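Local coordinates for protein malate dehydrogenase (Porphyromonas gingivalis, PDB 3FI9) that probably catalyses the NAD-dependent interconversion of malate and oxaloacetate, at residues Met247-Ala250 with Gly254-Phe257; Thr7-Thr12 with Asp118-Ile123. One frame throughout, in Å; residues are numbered along the deposited sequence.

Contact 1 (Met247-Ala250 with Gly254-Phe257)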
loop_
_atom_site.group_PDB
_atom_site.type_symbol
_atom_site.label_atom_id
_atom_site.label_comp_id
_atom_site.label_asym_id
_atom_site.label_seq_id
_atom_site.Cartn_x
_atom_site.Cartn_y
_atom_site.Cartn_z
ATOM N N MET A 247 -2.383 8.468 -11.303
ATOM C CA MET A 247 -2.973 9.622 -12.051
ATOM C C MET A 247 -2.526 10.980 -11.480
ATOM O O MET A 247 -2.126 11.877 -12.272
ATOM C CB MET A 247 -4.521 9.575 -12.104
ATOM C CG MET A 247 -5.080 8.241 -12.670
ATOM S SD MET A 247 -6.879 8.173 -12.561
ATOM C CE MET A 247 -7.384 9.587 -13.481
ATOM N N ILE A 248 -2.648 11.177 -10.163
ATOM C CA ILE A 248 -2.272 12.486 -9.588
ATOM C C ILE A 248 -0.737 12.730 -9.730
ATOM O O ILE A 248 -0.267 13.851 -9.965
ATOM C CB ILE A 248 -2.754 12.660 -8.117
ATOM C CG1 ILE A 248 -2.944 14.155 -7.818
ATOM C CG2 ILE A 248 -1.793 11.959 -7.078
ATOM C CD1 ILE A 248 -4.107 14.798 -8.595
ATOM N N ARG A 249 0.050 11.674 -9.634
ATOM C CA ARG A 249 1.470 11.832 -9.960
ATOM C C ARG A 249 1.709 12.436 -11.364
ATOM O O ARG A 249 2.547 13.323 -11.524
ATOM C CB ARG A 249 2.239 10.536 -9.814
ATOM C CG ARG A 249 3.685 10.679 -10.320
ATOM C CD ARG A 249 4.493 9.485 -9.907
ATOM N NE ARG A 249 4.108 8.286 -10.641
ATOM C CZ ARG A 249 4.659 7.087 -10.419
ATOM N NH1 ARG A 249 5.636 6.958 -9.521
ATOM N NH2 ARG A 249 4.278 6.029 -11.117
ATOM N N ALA A 250 0.975 11.967 -12.374
ATOM C CA ALA A 250 1.091 12.505 -13.732
ATOM C C ALA A 250 0.690 13.970 -13.780
ATOM O O ALA A 250 1.345 14.784 -14.416
ATOM C CB ALA A 250 0.201 11.675 -14.703
ATOM N N GLY A 254 4.976 14.313 -12.831
ATOM C CA GLY A 254 5.727 13.082 -12.782
ATOM C C GLY A 254 5.536 12.236 -14.021
ATOM O O GLY A 254 5.127 12.721 -15.092
ATOM N N GLU A 255 5.861 10.968 -13.858
ATOM C CA GLU A 255 5.731 9.949 -14.876
ATOM C C GLU A 255 4.306 9.961 -15.479
ATOM O O GLU A 255 3.334 10.131 -14.768
ATOM C CB GLU A 255 6.038 8.623 -14.178
ATOM C CG GLU A 255 6.057 7.380 -15.047
ATOM C CD GLU A 255 6.647 6.204 -14.296
ATOM O OE1 GLU A 255 7.211 6.428 -13.192
ATOM O OE2 GLU A 255 6.571 5.065 -14.814
ATOM N N ALA A 256 4.194 9.829 -16.795
ATOM C CA ALA A 256 2.894 9.849 -17.448
ATOM C C ALA A 256 2.051 8.647 -17.064
ATOM O O ALA A 256 2.549 7.560 -16.674
ATOM C CB ALA A 256 3.034 9.933 -19.004
ATOM N N PHE A 257 0.755 8.848 -17.157
ATOM C CA PHE A 257 -0.177 7.802 -16.796
ATOM C C PHE A 257 -0.690 7.084 -18.073
ATOM O O PHE A 257 -1.195 7.723 -18.983
ATOM C CB PHE A 257 -1.299 8.433 -15.965
ATOM C CG PHE A 257 -2.336 7.469 -15.583
ATOM C CD1 PHE A 257 -2.073 6.491 -14.634
ATOM C CD2 PHE A 257 -3.577 7.508 -16.202
ATOM C CE1 PHE A 257 -3.059 5.557 -14.306
ATOM C CE2 PHE A 257 -4.555 6.601 -15.854
ATOM C CZ PHE A 257 -4.288 5.623 -14.929
HETATM O O HOH W 1 2.249 8.521 -12.955
HETATM O O HOH W 2 7.406 4.466 -10.801
HETATM O O HOH W 3 3.505 14.247 -16.200
#
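M247 sets its CG over the centre of the F257 ring face, 3.6 Å from the ring centroid and 12° off the ring normal, which makes a CH-pi contact. Beyond it the M247 SD sits obliquely above the same face, 4.8 Å from the centroid, and adds a Met-aromatic component. With F257 CG anti to its own backbone N (chi1 178°), the ring is carried under the methionine, while F257 CB rests against A250 CB. After helix 238-251 the chain folds back: G254 N donates to R249 O over 2.9 Å, and a water links A250 O to G254 O where the helix runs out. This return lies in the C-terminal alpha/beta domain of the lactate/malate dehydrogenase fold. R249 and E255 run alongside each other, pointing the same way, their end planes nearly parallel. E255 OE1 stands over the guanidinium face, 3.6 Å from R249 NH2, so the long salt bridge rests on charge alone, with no N-H aimed at the oxygen. At the guanidinium edge a water lying in its plane accepts a hydrogen bond from R249 NE and donates one to E255 O.

Contact 2 (Thr7-Thr12 with Asp118-Ile123)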
loop_
_atom_site.group_PDB
_atom_site.type_symbol
_atom_site.label_atom_id
_atom_site.label_comp_id
_atom_site.label_asym_id
_atom_site.label_seq_id
_atom_site.Cartn_x
_atom_site.Cartn_y
_atom_site.Cartn_z
ATOM N N THR A 7 7.155 17.711 -5.907
ATOM C CA THR A 7 6.798 19.087 -5.740
ATOM C C THR A 7 6.730 19.377 -4.244
ATOM O O THR A 7 6.755 18.441 -3.443
ATOM C CB THR A 7 5.440 19.395 -6.459
ATOM O OG1 THR A 7 5.120 20.770 -6.311
ATOM C CG2 THR A 7 4.278 18.580 -5.860
ATOM N N GLU A 8 6.663 20.650 -3.858
ATOM C CA GLU A 8 6.355 21.000 -2.467
ATOM C C GLU A 8 4.869 21.359 -2.278
ATOM O O GLU A 8 4.395 21.584 -1.162
ATOM C CB GLU A 8 7.235 22.193 -2.004
ATOM C CG GLU A 8 8.730 21.965 -2.147
ATOM C CD GLU A 8 9.247 20.896 -1.211
ATOM O OE1 GLU A 8 9.080 21.065 0.003
ATOM O OE2 GLU A 8 9.847 19.912 -1.691
ATOM N N GLU A 9 4.114 21.443 -3.368
ATOM C CA GLU A 9 2.705 21.833 -3.240
ATOM C C GLU A 9 1.867 20.782 -2.489
ATOM O O GLU A 9 2.200 19.612 -2.502
ATOM C CB GLU A 9 2.132 22.214 -4.617
ATOM C CG GLU A 9 2.979 23.382 -5.176
ATOM C CD GLU A 9 2.371 24.148 -6.314
ATOM O OE1 GLU A 9 2.219 25.392 -6.179
ATOM O OE2 GLU A 9 2.094 23.540 -7.356
ATOM N N LYS A 10 0.792 21.222 -1.845
ATOM C CA LYS A 10 -0.017 20.361 -0.968
ATOM C C LYS A 10 -0.931 19.452 -1.791
ATOM O O LYS A 10 -1.589 19.894 -2.760
ATOM C CB LYS A 10 -0.775 21.218 0.043
ATOM C CG LYS A 10 -1.884 20.537 0.836
ATOM C CD LYS A 10 -2.315 21.435 2.015
ATOM C CE LYS A 10 -3.547 20.878 2.705
ATOM N NZ LYS A 10 -4.030 21.749 3.793
ATOM N N LEU A 11 -0.876 18.170 -1.429
ATOM C CA LEU A 11 -1.777 17.155 -1.914
ATOM C C LEU A 11 -2.710 16.754 -0.772
ATOM O O LEU A 11 -2.289 16.321 0.335
ATOM C CB LEU A 11 -0.990 15.931 -2.458
ATOM C CG LEU A 11 -1.769 14.598 -2.636
ATOM C CD1 LEU A 11 -2.990 14.766 -3.575
ATOM C CD2 LEU A 11 -0.834 13.456 -3.186
ATOM N N THR A 12 -3.997 16.907 -1.035
ATOM C CA THR A 12 -5.000 16.466 -0.088
ATOM C C THR A 12 -5.811 15.251 -0.541
ATOM O O THR A 12 -6.461 15.248 -1.604
ATOM C CB THR A 12 -5.950 17.605 0.220
ATOM O OG1 THR A 12 -5.209 18.650 0.860
ATOM C CG2 THR A 12 -7.087 17.137 1.138
ATOM N N ASP A 118 -7.720 28.092 -6.861
ATOM C CA ASP A 118 -6.444 27.944 -7.614
ATOM C C ASP A 118 -5.843 26.522 -7.656
ATOM O O ASP A 118 -4.707 26.336 -8.124
ATOM C CB ASP A 118 -5.364 28.884 -7.047
ATOM C CG ASP A 118 -5.140 28.668 -5.536
ATOM O OD1 ASP A 118 -6.079 28.199 -4.847
ATOM O OD2 ASP A 118 -4.045 28.991 -5.016
ATOM N N CYS A 119 -6.598 25.532 -7.187
ATOM C CA CYS A 119 -6.218 24.105 -7.297
ATOM C C CYS A 119 -5.783 23.790 -8.718
ATOM O O CYS A 119 -6.363 24.326 -9.660
ATOM C CB CYS A 119 -7.447 23.228 -6.938
ATOM S SG CYS A 119 -7.029 21.504 -6.404
ATOM N N LYS A 120 -4.787 22.922 -8.898
ATOM C CA LYS A 120 -4.305 22.591 -10.230
ATOM C C LYS A 120 -5.077 21.385 -10.827
ATOM O O LYS A 120 -5.414 21.376 -11.995
ATOM C CB LYS A 120 -2.796 22.301 -10.207
ATOM C CG LYS A 120 -1.890 23.587 -10.044
ATOM C CD LYS A 120 -0.470 23.198 -9.650
ATOM C CE LYS A 120 0.587 23.850 -10.500
ATOM N NZ LYS A 120 1.076 25.101 -9.901
ATOM N N HIS A 121 -5.296 20.355 -10.028
ATOM C CA HIS A 121 -5.987 19.150 -10.527
ATOM C C HIS A 121 -6.766 18.414 -9.476
ATOM O O HIS A 121 -6.341 18.318 -8.331
ATOM C CB HIS A 121 -4.972 18.165 -11.153
ATOM C CG HIS A 121 -5.598 17.232 -12.138
ATOM N ND1 HIS A 121 -5.772 17.580 -13.459
ATOM C CD2 HIS A 121 -6.129 15.985 -11.994
ATOM C CE1 HIS A 121 -6.389 16.593 -14.091
ATOM N NE2 HIS A 121 -6.635 15.622 -13.222
ATOM N N VAL A 122 -7.890 17.813 -9.877
ATOM C CA VAL A 122 -8.729 17.138 -8.935
ATOM C C VAL A 122 -9.155 15.831 -9.588
ATOM O O VAL A 122 -9.529 15.836 -10.757
ATOM C CB VAL A 122 -10.044 17.945 -8.655
ATOM C CG1 VAL A 122 -10.925 17.158 -7.694
ATOM C CG2 VAL A 122 -9.697 19.301 -8.096
ATOM N N ILE A 123 -9.092 14.755 -8.815
ATOM C CA ILE A 123 -9.514 13.412 -9.262
ATOM C C ILE A 123 -10.598 12.861 -8.361
ATOM O O ILE A 123 -10.448 12.780 -7.116
ATOM C CB ILE A 123 -8.299 12.428 -9.319
ATOM C CG1 ILE A 123 -7.136 13.060 -10.146
ATOM C CG2 ILE A 123 -8.780 11.037 -9.837
ATOM C CD1 ILE A 123 -5.865 12.166 -10.265
#
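The backbones of E9 and K120 stay well apart, 9.9 Å between E9 CA and K120 CA, where 7-12 leads into strand 10-14 and 118-123 into strand 121-124, so only long side chains can span the gap. Both point their CB toward the other segment and cross at about a right angle. K120 NZ donates over 3.2 Å to E9 OE2, which receives it on its syn lone pair, on the side of the other carboxylate oxygen. E9 OE1 lies farther from the ammonium, at 3.9 Å from K120 NZ, and the grip is therefore one-sided rather than shared. Bends at chi3 (130°) and chi4 (93°) turn the lysine's CE and NZ to the carboxylate, and K120 CD and K120 CE each lie 3.5 Å from E9 OE2. E9 is extended beyond CG. Its backbone is held by an ST turn: E9 N donates almost straight to T7 OG1, 3.2 Å away, which ties E9 back to T7. Since K120 is exposed and E9 partly so, solvent would probably weaken the charge attraction.

The example illustrates how a surface ion pair can reach over an intervening strand. In this Rossmann-type NAD-binding domain, parallel strand 77-82 lies between 10-14 and 121-124, and the salt bridge passes across its beginning, with E9 touching K78 and K120 touching Y79. Backbone bonds from K10 to K78 and Y79 tie the first strand to that middle one. On the other flank of strand 10-14, L11 makes backbone bonds to N36 and C38, at strand 37-40, and H121 and I123 pack against helix 238-251.

Contact 1 and contact 2 have centres about 13 Å apart and lie in different domains, the C-terminal and the NAD-binding, yet helix 238-251 joins them. I123 CD1 of strand 121-124 packs on M247 CB and lies 3.4 Å from I248 N. Farther along the same strand, I248 CD1 meets H121 CD2 at 4.1 Å, and I248 also approaches L11 of strand 10-14. The helix thus turns M247 to both F257 and the Rossmann sheet, and I248 largely to the sheet. Contact 1 is the nearer to the predicted cofactor site: the M247 side chain is about 6 Å from that of I125, a predicted NAD(+)-binding residue, whereas the E9-K120 bridge lies away from the predicted cofactor and substrate sites.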